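Local coordinates for kinesin-like protein (Caenorhabditis elegans, PDB 5X3E), which probably works as a kinesin-6 motor, using a P-loop ATPase domain to turn nucleotide hydrolysis into force along microtubules, at residues 83-88 against 93-98. Residues are numbered along the deposited sequence; the frame is centred on the assembly and turned at random.
Sequences FGRVFS and QATVFE
Phe87 meets Val96 and Thr95 in a small, mainly apolar contact, where the short strand 86-87, parallel to strand 37-42 in the central sheet, packs against the first turn of helix 93-109. Val96 CG2 sits over one face of the Phe87 ring as a CH-pi contact, 4.1 Å from the ring centroid and only 12° off the normal. A chi1 of 171° turns Val96 CG1 anti to the backbone N and leaves CG2 beside that N, anti to the carbonyl carbon, facing the ring. Farther out on the ring, Phe87 CE1 comes 4.0 Å from Val96 CA, so the aromatic group also rests on the helix backbone.

Strand, short loop and helix here form part of the kinesin motor domain, a P-loop NTPase fold; Arg41 of strand 37-42 touches both Phe87 and Val96. Arg85 CG lies 3.8 Å above the opposite face of the Phe87 ring, toward its rim. The arginine bends at chi2 (71°) and runs on past the ring toward the helix, laying one face of its guanidinium over Phe87 CE1, which stands 3.8 Å above the guanidinium plane. Arg85 NE makes a weak hydrogen bond to Val86 O (3.4 Å), and Arg85 NH2 comes 4.2 Å from Thr95 CG2. Were Phe87 cut back to an alanine, Val96 CG2 would probably lose its aromatic face and the arginine the ring it lies across, opening a gap between strand and helix.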
# COMPACT_ATOMS: atom_id res chain seq x y z
N PHE A 83 -14.94 3.25 -14.84
CA PHE A 83 -14.27 2.77 -13.64
C PHE A 83 -15.31 2.23 -12.67
O PHE A 83 -16.51 2.46 -12.82
CB PHE A 83 -13.47 3.89 -12.97
CG PHE A 83 -12.40 4.47 -13.84
CD1 PHE A 83 -11.14 3.89 -13.89
CD2 PHE A 83 -12.64 5.61 -14.60
CE1 PHE A 83 -10.15 4.43 -14.69
CE2 PHE A 83 -11.66 6.15 -15.40
CZ PHE A 83 -10.41 5.55 -15.44
N GLY A 84 -14.84 1.50 -11.67
CA GLY A 84 -15.74 1.01 -10.64
C GLY A 84 -16.41 2.12 -9.85
O GLY A 84 -17.49 1.91 -9.30
N ARG A 85 -15.79 3.30 -9.81
CA ARG A 85 -16.31 4.46 -9.10
C ARG A 85 -15.46 5.66 -9.50
O ARG A 85 -14.24 5.54 -9.64
CB ARG A 85 -16.27 4.25 -7.58
CG ARG A 85 -16.54 5.52 -6.78
CD ARG A 85 -18.00 5.96 -6.87
NE ARG A 85 -18.22 7.25 -6.23
CZ ARG A 85 -18.49 7.44 -4.94
NH1 ARG A 85 -18.57 6.40 -4.11
NH2 ARG A 85 -18.66 8.67 -4.47
N VAL A 86 -16.11 6.81 -9.70
CA VAL A 86 -15.42 8.06 -10.01
C VAL A 86 -15.70 9.05 -8.89
O VAL A 86 -16.87 9.33 -8.59
CB VAL A 86 -15.85 8.63 -11.37
CG1 VAL A 86 -15.16 9.97 -11.61
CG2 VAL A 86 -15.52 7.67 -12.50
N PHE A 87 -14.64 9.54 -8.26
CA PHE A 87 -14.76 10.60 -7.27
C PHE A 87 -14.55 11.96 -7.92
O PHE A 87 -13.67 12.12 -8.77
CB PHE A 87 -13.74 10.42 -6.14
CG PHE A 87 -13.84 9.10 -5.44
CD1 PHE A 87 -14.79 8.90 -4.45
CD2 PHE A 87 -12.97 8.06 -5.74
CE1 PHE A 87 -14.88 7.69 -3.79
CE2 PHE A 87 -13.06 6.85 -5.09
CZ PHE A 87 -14.02 6.67 -4.11
N SER A 88 -15.36 12.93 -7.51
CA SER A 88 -15.27 14.30 -7.98
C SER A 88 -14.54 15.15 -6.94
O SER A 88 -14.07 14.66 -5.91
CB SER A 88 -16.66 14.85 -8.28
OG SER A 88 -17.43 14.95 -7.09
N GLN A 93 -12.01 13.17 1.88
CA GLN A 93 -11.13 12.08 2.28
C GLN A 93 -11.92 10.93 2.89
O GLN A 93 -11.68 9.75 2.57
CB GLN A 93 -10.09 12.58 3.27
CG GLN A 93 -9.20 13.69 2.77
CD GLN A 93 -8.17 13.21 1.78
OE1 GLN A 93 -8.49 12.75 0.68
NE2 GLN A 93 -6.90 13.30 2.16
N ALA A 94 -12.84 11.25 3.80
CA ALA A 94 -13.63 10.21 4.46
C ALA A 94 -14.41 9.37 3.46
O ALA A 94 -14.52 8.15 3.61
CB ALA A 94 -14.57 10.85 5.48
N THR A 95 -14.96 10.01 2.42
CA THR A 95 -15.70 9.26 1.42
C THR A 95 -14.78 8.36 0.61
O THR A 95 -15.11 7.19 0.36
CB THR A 95 -16.46 10.22 0.49
OG1 THR A 95 -17.44 10.95 1.25
CG2 THR A 95 -17.16 9.45 -0.61
N VAL A 96 -13.62 8.87 0.21
CA VAL A 96 -12.64 8.05 -0.49
C VAL A 96 -12.23 6.87 0.38
O VAL A 96 -12.25 5.72 -0.06
CB VAL A 96 -11.42 8.89 -0.90
CG1 VAL A 96 -10.30 7.99 -1.41
CG2 VAL A 96 -11.81 9.89 -1.96
N PHE A 97 -11.87 7.14 1.64
CA PHE A 97 -11.35 6.10 2.52
C PHE A 97 -12.33 4.94 2.68
O PHE A 97 -11.94 3.77 2.59
CB PHE A 97 -11.01 6.71 3.88
CG PHE A 97 -10.73 5.69 4.94
CD1 PHE A 97 -9.59 4.90 4.88
CD2 PHE A 97 -11.61 5.50 6.00
CE1 PHE A 97 -9.33 3.95 5.86
CE2 PHE A 97 -11.36 4.56 6.97
CZ PHE A 97 -10.22 3.79 6.90
N GLU A 98 -13.61 5.24 2.92
CA GLU A 98 -14.58 4.16 3.09
C GLU A 98 -14.76 3.36 1.81
O GLU A 98 -14.91 2.13 1.85
CB GLU A 98 -15.92 4.72 3.56
CG GLU A 98 -15.86 5.45 4.89
CD GLU A 98 -17.23 5.76 5.43
OE1 GLU A 98 -18.19 5.05 5.05
OE2 GLU A 98 -17.36 6.72 6.23